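Local coordinates for PlyCB (Streptococcus phage C1, PDB 4F87), which forms the ring-shaped homooctamer that binds the streptococcal cell wall for the phage endolysin PlyC, which breaks down host peptidoglycan during lysis, at residues Ser12-Phe17 / Gln50-Ser55; Phe17-Asp22 / Ile56-Ser61; Arg30-Gly35 / Ala65-Met70. All coordinates share one frame; numbering follows the deposited sequence. Where two conformers were deposited one is given.

How the contacts relate
All three contacts hang on the same sheet. Contacts 1 and 2 both use strand 16-20 and share Phe17; contact 3 brings helix 63-70 against strand 29-33, the antiparallel neighbour of that strand. Contact 1 is the most buried: loop meets loop and strand start through aliphatic groups, with no direct hydrogen bond and a single bridging water. Contact 2, about 15 Å away between centres, is true sheet pairing, greasy where Phe17 and Phe19 lie and polar round His20. Contact 3 is partly buried, an aromatic-methionine core running out to two arginines of the wall-binding site. Phe19 and Phe32 join contacts 2 and 3 ring to ring.

Contact 1 (Ser12-Phe17 / Gln50-Ser55); sequences SGVQGF and QQIIPS
Ile52 reaches across to Ser12 and Val14 with the end of its longer branch: CD1 lies 4.1 Å from Ser12 CB and equally far from Val14 CG2, the isoleucine and valine side chains crossing at about a right angle. The carbonyl of Ile52 is tied to the other segment by a water, which donates to Ile52 O (2.7 Å) and to Val14 O and also bonds Ser12 OG. That same OG accepts from Val14 N in an ST turn, so one hydroxyl shapes its own loop and helps hold the water. Ile53 comes next and splits its work between two branches. CG2 meets Val14 CG1 at 3.7 Å, while CD1, carried by a CG1 set between backbone N and carbonyl carbon (chi1 57°), runs to Phe17 CA, 3.9 Å away. Pro54 presses CD against the Gly16 carbonyl, 3.3 Å from Gly16 O, and its own carbonyl O receives a CA-H...O contact from Phe17 CA at 3.2 Å. Pro54 and Ile52 each also pack on a different neighbouring subunit. This is the loop between helix 43-50 and strand 55-57 closing over the start of strand 16-20, where parallel pairing begins in the mixed sheet.

Contact 2 (Phe17-Asp22 / Ile56-Ser61); sequences FLFHTD and INISKS
Ile56 and Ile58 bind the backbone of strand 16-20 at two carbonyls. Ile56 N donates to Leu18 O at 2.9 Å, and Ile58 N donates to His20 O at 3.0 Å. Between them the return bond from His20 N to Ile56 O is weak, and Ile56 O also takes a CA-H...O contact from Phe19 CA. Alternation of this kind, with each bonded residue reaching two partners on the facing strand, is parallel pairing; strand 55-57 is one of the two outermost strands of this chain's mixed sheet.

The apolar contacts gather on the face bearing Phe19 and Ile56. Ile58 is the hub: its CG1 is swung beside the backbone N (chi1 -60°), and CD1 at its end touches Phe19 CB at 3.6 Å and Phe17 CE1 at 3.7 Å. Ile56 CD1 sits over one face of the Phe17 ring, offset toward the rim. Ile58 also packs on Phe49 of a neighbouring subunit.

On the other face His20 and Asn57 lie side by side and point the same way, imidazole and amide planes turned 57° apart; the His20 ring is also stacked on Tyr29, a wall-interaction residue.

Water completes the polar links. One water, in the plane of the imidazole at its edge, bonds His20 ND1 at 2.7 Å and donates to Ile56 O. Another donates to Thr21 OG1 and accepts from the backbone N of Lys60, itself a wall-interaction residue; Thr21 OG1 is further hydrogen-bonded to Glu44 of a neighbouring subunit.

Contact 3 (Arg30-Gly35 / Ala65-Met70); sequences RAFING and AIRKAM
Met70 lies across one face of the Phe32 ring. Its CG stands over the ring centre, 3.9 Å from the centroid and only 4° off the normal, a clear CH-pi contact, while CB comes within 3.6 Å of Phe32 CE1. Bends at chi2 and chi3 fold the chain back over the ring, placing CE 3.9 Å from Phe32 CB and leaving SD above the face at 5.1 Å from the centroid, a long Met-aromatic contact. Farther round the ring, Ile66 presents CG2 to Phe32 CE2 at 4.1 Å, and Arg67 brings the aliphatic CG near Phe32 CZ at 4.2 Å.

Through this ring helix 63-70 packs on the mixed four-stranded sheet of the subunit, running nearly parallel to strand 30-33, with an angle of 14° between the axes of the two short segments. Phe17 and Phe19 of the adjacent strand also meet the Phe32 ring.

Beyond the hydrophobic part, the guanidinium groups of Arg30 and Arg67 stand almost perpendicular, their planes 81° apart. Arg30 NE approaches the edge of the Arg67 group, near its plane. Both arginines form salt bridges to Glu37, whose carboxylate probably offsets the two like charges; all three residues interact with the host cell wall. At the far end, a water donates to Gly35 O at 2.7 Å and, weakly, to Met70 O.

Contact 1 (Ser12-Phe17 / Gln50-Ser55)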
loop_
_atom_site.group_PDB
_atom_site.type_symbol
_atom_site.label_atom_id
_atom_site.label_comp_id
_atom_site.label_asym_id
_atom_site.label_seq_id
_atom_site.Cartn_x
_atom_site.Cartn_y
_atom_site.Cartn_z
ATOM N N SER B 12 2.872 0.616 -14.063
ATOM C CA SER B 12 2.656 1.234 -15.362
ATOM C C SER B 12 2.319 2.719 -15.344
ATOM O O SER B 12 2.375 3.352 -16.395
ATOM C CB SER B 12 1.593 0.473 -16.140
ATOM O OG SER B 12 0.330 0.758 -15.545
ATOM N N GLY B 13 1.844 3.225 -14.222
ATOM C CA GLY B 13 1.376 4.607 -14.148
ATOM C C GLY B 13 0.065 4.790 -14.906
ATOM O O GLY B 13 -0.241 5.901 -15.352
ATOM N N VAL B 14 -0.697 3.681 -15.097
ATOM C CA VAL B 14 -1.968 3.692 -15.818
ATOM C C VAL B 14 -3.026 2.997 -14.993
ATOM O O VAL B 14 -2.811 1.867 -14.541
ATOM C CB VAL B 14 -1.863 2.999 -17.209
ATOM C CG1 VAL B 14 -3.224 2.959 -17.933
ATOM C CG2 VAL B 14 -0.814 3.673 -18.098
ATOM N N GLN B 15 -4.159 3.675 -14.791
ATOM C CA GLN B 15 -5.317 3.095 -14.112
ATOM C C GLN B 15 -6.495 3.250 -15.054
ATOM O O GLN B 15 -6.724 4.342 -15.568
ATOM C CB GLN B 15 -5.622 3.807 -12.780
ATOM C CG GLN B 15 -4.600 3.472 -11.710
ATOM C CD GLN B 15 -4.886 4.182 -10.407
ATOM O OE1 GLN B 15 -5.972 4.077 -9.843
ATOM N NE2 GLN B 15 -3.903 4.902 -9.894
ATOM N N GLY B 16 -7.222 2.174 -15.290
ATOM C CA GLY B 16 -8.382 2.259 -16.168
ATOM C C GLY B 16 -8.746 0.936 -16.767
ATOM O O GLY B 16 -8.364 -0.119 -16.251
ATOM N N PHE B 17 -9.497 0.986 -17.872
ATOM C CA PHE B 17 -9.916 -0.238 -18.514
ATOM C C PHE B 17 -10.306 0.048 -19.947
ATOM O O PHE B 17 -10.700 1.174 -20.284
ATOM C CB PHE B 17 -11.119 -0.893 -17.770
ATOM C CG PHE B 17 -12.309 0.012 -17.552
ATOM C CD1 PHE B 17 -13.305 0.124 -18.516
ATOM C CD2 PHE B 17 -12.436 0.754 -16.383
ATOM C CE1 PHE B 17 -14.386 0.992 -18.330
ATOM C CE2 PHE B 17 -13.554 1.584 -16.182
ATOM C CZ PHE B 17 -14.518 1.687 -17.154
ATOM N N GLN B 50 -4.200 -4.338 -23.261
ATOM C CA GLN B 50 -4.654 -5.549 -22.564
ATOM C C GLN B 50 -3.521 -6.191 -21.753
ATOM O O GLN B 50 -3.804 -6.996 -20.866
ATOM C CB GLN B 50 -5.274 -6.561 -23.535
ATOM C CG GLN B 50 -6.685 -6.152 -23.945
ATOM C CD GLN B 50 -7.305 -7.010 -25.001
ATOM O OE1 GLN B 50 -6.615 -7.676 -25.784
ATOM N NE2 GLN B 50 -8.647 -6.963 -25.049
ATOM N N GLN B 51 -2.262 -5.800 -21.987
ATOM C CA GLN B 51 -1.165 -6.332 -21.169
ATOM C C GLN B 51 -1.095 -5.636 -19.817
ATOM O O GLN B 51 -0.450 -6.180 -18.901
ATOM C CB GLN B 51 0.178 -6.119 -21.875
ATOM C CG GLN B 51 0.273 -6.870 -23.215
ATOM C CD GLN B 51 0.553 -8.354 -23.013
ATOM O OE1 GLN B 51 1.675 -8.775 -22.703
ATOM N NE2 GLN B 51 -0.468 -9.177 -23.149
ATOM N N ILE B 52 -1.698 -4.435 -19.672
ATOM C CA ILE B 52 -1.551 -3.667 -18.428
ATOM C C ILE B 52 -2.857 -3.257 -17.753
ATOM O O ILE B 52 -2.807 -2.909 -16.568
ATOM C CB ILE B 52 -0.618 -2.443 -18.632
ATOM C CG1 ILE B 52 -1.150 -1.461 -19.710
ATOM C CG2 ILE B 52 0.835 -2.873 -18.909
ATOM C CD1 ILE B 52 -0.457 -0.051 -19.674
ATOM N N ILE B 53 -3.999 -3.251 -18.469
ATOM C CA ILE B 53 -5.260 -2.884 -17.830
ATOM C C ILE B 53 -6.334 -3.895 -18.195
ATOM O O ILE B 53 -6.251 -4.539 -19.246
ATOM C CB ILE B 53 -5.716 -1.426 -18.165
ATOM C CG1 ILE B 53 -5.851 -1.197 -19.675
ATOM C CG2 ILE B 53 -4.824 -0.374 -17.486
ATOM C CD1 ILE B 53 -6.409 0.190 -20.073
ATOM N N PRO B 54 -7.382 -4.006 -17.360
ATOM C CA PRO B 54 -8.479 -4.925 -17.705
ATOM C C PRO B 54 -9.243 -4.480 -18.951
ATOM O O PRO B 54 -9.226 -3.298 -19.326
ATOM C CB PRO B 54 -9.400 -4.895 -16.481
ATOM C CG PRO B 54 -8.908 -3.812 -15.618
ATOM C CD PRO B 54 -7.561 -3.352 -16.049
ATOM N N SER B 55 -9.923 -5.444 -19.579
ATOM C CA SER B 55 -10.734 -5.222 -20.770
ATOM C C SER B 55 -12.096 -5.857 -20.487
ATOM O O SER B 55 -12.197 -7.060 -20.229
ATOM C CB SER B 55 -10.040 -5.877 -21.952
ATOM O OG SER B 55 -10.791 -5.699 -23.139
HETATM O O HOH W 1 -1.749 -0.646 -15.466
#

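Contact 2 (Phe17-Asp22 / Ile56-Ser61)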
loop_
_atom_site.group_PDB
_atom_site.type_symbol
_atom_site.label_atom_id
_atom_site.label_comp_id
_atom_site.label_asym_id
_atom_site.label_seq_id
_atom_site.Cartn_x
_atom_site.Cartn_y
_atom_site.Cartn_z
ATOM N N PHE B 17 -9.497 0.986 -17.872
ATOM C CA PHE B 17 -9.916 -0.238 -18.514
ATOM C C PHE B 17 -10.306 0.048 -19.947
ATOM O O PHE B 17 -10.700 1.174 -20.284
ATOM C CB PHE B 17 -11.119 -0.893 -17.770
ATOM C CG PHE B 17 -12.309 0.012 -17.552
ATOM C CD1 PHE B 17 -13.305 0.124 -18.516
ATOM C CD2 PHE B 17 -12.436 0.754 -16.383
ATOM C CE1 PHE B 17 -14.386 0.992 -18.330
ATOM C CE2 PHE B 17 -13.554 1.584 -16.182
ATOM C CZ PHE B 17 -14.518 1.687 -17.154
ATOM N N LEU B 18 -10.214 -0.986 -20.771
ATOM C CA LEU B 18 -10.756 -0.965 -22.131
ATOM C C LEU B 18 -12.221 -1.411 -22.040
ATOM O O LEU B 18 -12.578 -2.226 -21.160
ATOM C CB LEU B 18 -10.025 -1.982 -22.992
ATOM C CG LEU B 18 -8.620 -1.565 -23.368
ATOM C CD1 LEU B 18 -7.757 -2.783 -23.544
ATOM C CD2 LEU B 18 -8.643 -0.757 -24.677
ATOM N N PHE B 19 -13.062 -0.903 -22.951
ATOM C CA PHE B 19 -14.442 -1.346 -22.999
ATOM C C PHE B 19 -14.946 -1.434 -24.420
ATOM O O PHE B 19 -14.517 -0.675 -25.310
ATOM C CB PHE B 19 -15.377 -0.481 -22.108
ATOM C CG PHE B 19 -15.461 1.000 -22.398
ATOM C CD1 PHE B 19 -16.584 1.543 -23.023
ATOM C CD2 PHE B 19 -14.451 1.864 -21.983
ATOM C CE1 PHE B 19 -16.689 2.915 -23.227
ATOM C CE2 PHE B 19 -14.548 3.237 -22.216
ATOM C CZ PHE B 19 -15.672 3.755 -22.824
ATOM N N HIS B 20 -15.839 -2.395 -24.655
ATOM C CA HIS B 20 -16.504 -2.579 -25.941
ATOM C C HIS B 20 -17.806 -3.318 -25.679
ATOM O O HIS B 20 -17.994 -3.866 -24.577
ATOM C CB HIS B 20 -15.623 -3.403 -26.925
ATOM C CG HIS B 20 -15.552 -4.861 -26.607
ATOM N ND1 HIS B 20 -14.772 -5.334 -25.563
ATOM C CD2 HIS B 20 -16.208 -5.901 -27.168
ATOM C CE1 HIS B 20 -14.960 -6.640 -25.532
ATOM N NE2 HIS B 20 -15.809 -7.036 -26.483
ATOM N N THR B 21 -18.685 -3.362 -26.675
ATOM C CA THR B 21 -19.877 -4.184 -26.601
ATOM C C THR B 21 -19.845 -5.258 -27.650
ATOM O O THR B 21 -19.386 -5.012 -28.778
ATOM C CB THR B 21 -21.186 -3.343 -26.704
ATOM O OG1 THR B 21 -22.310 -4.220 -26.580
ATOM C CG2 THR B 21 -21.345 -2.604 -28.037
ATOM N N ASP B 22 -20.403 -6.419 -27.317
ATOM C CA ASP B 22 -20.649 -7.516 -28.247
ATOM C C ASP B 22 -22.116 -7.524 -28.698
ATOM O O ASP B 22 -22.559 -8.483 -29.347
ATOM C CB ASP B 22 -20.248 -8.862 -27.643
ATOM C CG ASP B 22 -18.765 -9.020 -27.465
ATOM O OD1 ASP B 22 -17.998 -8.418 -28.256
ATOM O OD2 ASP B 22 -18.359 -9.765 -26.543
ATOM N N ILE B 56 -13.114 -5.009 -20.398
ATOM C CA ILE B 56 -14.447 -5.469 -20.003
ATOM C C ILE B 56 -15.487 -5.104 -21.043
ATOM O O ILE B 56 -15.239 -4.313 -21.964
ATOM C CB ILE B 56 -14.826 -4.910 -18.597
ATOM C CG1 ILE B 56 -15.024 -3.372 -18.625
ATOM C CG2 ILE B 56 -13.792 -5.363 -17.525
ATOM C CD1 ILE B 56 -15.684 -2.797 -17.320
ATOM N N ASN B 57 -16.679 -5.669 -20.885
ATOM C CA ASN B 57 -17.786 -5.389 -21.784
ATOM C C ASN B 57 -18.753 -4.389 -21.148
ATOM O O ASN B 57 -19.103 -4.535 -19.963
ATOM C CB ASN B 57 -18.551 -6.666 -22.085
ATOM C CG ASN B 57 -17.886 -7.598 -23.051
ATOM O OD1 ASN B 57 -18.465 -7.976 -24.094
ATOM N ND2 ASN B 57 -16.746 -8.115 -22.687
ATOM N N ILE B 58 -19.183 -3.385 -21.918
ATOM C CA ILE B 58 -20.145 -2.379 -21.473
ATOM C C ILE B 58 -21.121 -2.189 -22.626
ATOM O O ILE B 58 -20.706 -1.884 -23.761
ATOM C CB ILE B 58 -19.481 -1.036 -21.088
ATOM C CG1 ILE B 58 -18.472 -1.240 -19.945
ATOM C CG2 ILE B 58 -20.562 0.003 -20.683
ATOM C CD1 ILE B 58 -17.793 0.041 -19.470
ATOM N N SER B 59 -22.402 -2.374 -22.369
ATOM C CA SER B 59 -23.405 -2.177 -23.395
ATOM C C SER B 59 -23.409 -0.699 -23.843
ATOM O O SER B 59 -23.127 0.199 -23.025
ATOM C CB SER B 59 -24.753 -2.574 -22.822
ATOM O OG SER B 59 -25.843 -2.425 -23.711
ATOM N N LYS B 60 -23.762 -0.430 -25.108
ATOM C CA LYS B 60 -23.837 0.960 -25.560
ATOM C C LYS B 60 -24.780 1.780 -24.665
ATOM O O LYS B 60 -24.457 2.917 -24.326
ATOM C CB LYS B 60 -24.327 0.999 -26.998
ATOM C CG LYS B 60 -24.300 2.404 -27.611
ATOM C CD LYS B 60 -24.733 2.341 -29.061
ATOM C CE LYS B 60 -25.134 3.680 -29.629
ATOM N NZ LYS B 60 -25.186 3.618 -31.115
ATOM N N SER B 61 -25.902 1.195 -24.232
ATOM C CA SER B 61 -26.876 1.900 -23.394
ATOM C C SER B 61 -26.339 2.314 -22.018
ATOM O O SER B 61 -26.924 3.203 -21.375
ATOM C CB SER B 61 -28.122 1.046 -23.190
ATOM O OG SER B 61 -27.792 -0.164 -22.524
HETATM O O HOH W 2 -13.060 -4.279 -23.737
HETATM O O HOH W 3 -24.591 -2.702 -26.762
#

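Contact 3 (Arg30-Gly35 / Ala65-Met70)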
loop_
_atom_site.group_PDB
_atom_site.type_symbol
_atom_site.label_atom_id
_atom_site.label_comp_id
_atom_site.label_asym_id
_atom_site.label_seq_id
_atom_site.Cartn_x
_atom_site.Cartn_y
_atom_site.Cartn_z
ATOM N N ARG B 30 -12.975 1.369 -26.787
ATOM C CA ARG B 30 -12.693 2.631 -26.137
ATOM C C ARG B 30 -11.941 2.331 -24.833
ATOM O O ARG B 30 -11.789 1.162 -24.461
ATOM C CB ARG B 30 -13.975 3.421 -25.855
ATOM C CG ARG B 30 -14.742 3.708 -27.146
ATOM C CD ARG B 30 -15.968 4.609 -26.928
ATOM N NE ARG B 30 -15.611 5.958 -26.478
ATOM C CZ ARG B 30 -15.100 6.914 -27.251
ATOM N NH1 ARG B 30 -14.886 6.692 -28.547
ATOM N NH2 ARG B 30 -14.783 8.097 -26.733
ATOM N N ALA B 31 -11.455 3.366 -24.151
ATOM C CA ALA B 31 -10.805 3.123 -22.876
ATOM C C ALA B 31 -10.958 4.301 -21.968
ATOM O O ALA B 31 -11.111 5.431 -22.436
ATOM C CB ALA B 31 -9.311 2.846 -23.073
ATOM N N PHE B 32 -10.888 4.044 -20.654
ATOM C CA PHE B 32 -10.678 5.089 -19.670
ATOM C C PHE B 32 -9.228 4.905 -19.245
ATOM O O PHE B 32 -8.829 3.792 -18.867
ATOM C CB PHE B 32 -11.595 4.957 -18.436
ATOM C CG PHE B 32 -12.963 5.496 -18.712
ATOM C CD1 PHE B 32 -13.230 6.857 -18.601
ATOM C CD2 PHE B 32 -13.992 4.647 -19.087
ATOM C CE1 PHE B 32 -14.518 7.348 -18.871
ATOM C CE2 PHE B 32 -15.269 5.147 -19.378
ATOM C CZ PHE B 32 -15.508 6.492 -19.281
ATOM N N ILE B 33 -8.415 5.945 -19.394
ATOM C CA ILE B 33 -7.007 5.880 -18.986
ATOM C C ILE B 33 -6.767 7.091 -18.094
ATOM O O ILE B 33 -6.888 8.233 -18.557
ATOM C CB ILE B 33 -6.024 5.818 -20.196
ATOM C CG1 ILE B 33 -6.179 4.455 -20.933
ATOM C CG2 ILE B 33 -4.546 6.048 -19.720
ATOM C CD1 ILE B 33 -5.492 4.329 -22.191
ATOM N N ASN B 34 -6.492 6.832 -16.812
ATOM C CA ASN B 34 -6.264 7.893 -15.839
ATOM C C ASN B 34 -7.417 8.920 -15.822
ATOM O O ASN B 34 -7.179 10.135 -15.768
ATOM C CB ASN B 34 -4.874 8.525 -16.046
ATOM C CG ASN B 34 -3.754 7.522 -15.839
ATOM O OD1 ASN B 34 -3.936 6.499 -15.181
ATOM N ND2 ASN B 34 -2.549 7.823 -16.322
ATOM N N GLY B 35 -8.647 8.405 -15.928
ATOM C CA GLY B 35 -9.848 9.227 -15.898
ATOM C C GLY B 35 -10.173 9.984 -17.168
ATOM O O GLY B 35 -11.084 10.822 -17.158
ATOM N N ALA B 65 -23.913 6.305 -18.231
ATOM C CA ALA B 65 -23.835 6.223 -16.769
ATOM C C ALA B 65 -22.417 5.953 -16.291
ATOM O O ALA B 65 -21.992 6.514 -15.274
ATOM C CB ALA B 65 -24.770 5.143 -16.259
ATOM N N ILE B 66 -21.661 5.122 -17.029
ATOM C CA ILE B 66 -20.279 4.837 -16.640
ATOM C C ILE B 66 -19.439 6.111 -16.757
ATOM O O ILE B 66 -18.627 6.384 -15.883
ATOM C CB ILE B 66 -19.681 3.660 -17.457
ATOM C CG1 ILE B 66 -20.499 2.361 -17.294
ATOM C CG2 ILE B 66 -18.190 3.448 -17.137
ATOM C CD1 ILE B 66 -20.756 1.920 -15.854
ATOM N N ARG B 67 -19.684 6.923 -17.796
ATOM C CA ARG B 67 -18.975 8.193 -17.934
ATOM C C ARG B 67 -19.221 9.076 -16.722
ATOM O O ARG B 67 -18.275 9.700 -16.239
ATOM C CB ARG B 67 -19.511 8.941 -19.134
ATOM C CG ARG B 67 -19.048 8.382 -20.410
ATOM C CD ARG B 67 -19.568 9.257 -21.525
ATOM N NE ARG B 67 -18.912 8.842 -22.743
ATOM C CZ ARG B 67 -19.512 8.606 -23.898
ATOM N NH1 ARG B 67 -20.806 8.883 -24.056
ATOM N NH2 ARG B 67 -18.819 8.141 -24.921
ATOM N N LYS B 68 -20.475 9.123 -16.227
ATOM C CA LYS B 68 -20.840 9.940 -15.062
ATOM C C LYS B 68 -20.033 9.479 -13.839
ATOM O O LYS B 68 -19.469 10.311 -13.109
ATOM C CB LYS B 68 -22.360 9.838 -14.802
ATOM C CG LYS B 68 -22.860 10.733 -13.668
ATOM C CD LYS B 68 -24.316 10.450 -13.324
ATOM C CE LYS B 68 -24.735 11.204 -12.083
ATOM N NZ LYS B 68 -26.055 10.744 -11.575
ATOM N N ALA B 69 -19.943 8.153 -13.639
ATOM C CA ALA B 69 -19.212 7.594 -12.506
ATOM C C ALA B 69 -17.691 7.740 -12.606
ATOM O O ALA B 69 -17.010 7.870 -11.577
ATOM C CB ALA B 69 -19.599 6.142 -12.312
ATOM N N MET B 70 -17.154 7.761 -13.838
ATOM C CA MET B 70 -15.724 7.857 -14.074
ATOM C C MET B 70 -15.238 9.316 -14.076
ATOM O O MET B 70 -14.026 9.535 -14.094
ATOM C CB MET B 70 -15.322 7.126 -15.368
ATOM C CG MET B 70 -15.500 5.605 -15.315
ATOM S SD MET B 70 -14.548 4.767 -14.003
ATOM C CE MET B 70 -12.858 4.920 -14.728
HETATM O O HOH W 4 -13.738 10.581 -16.751
#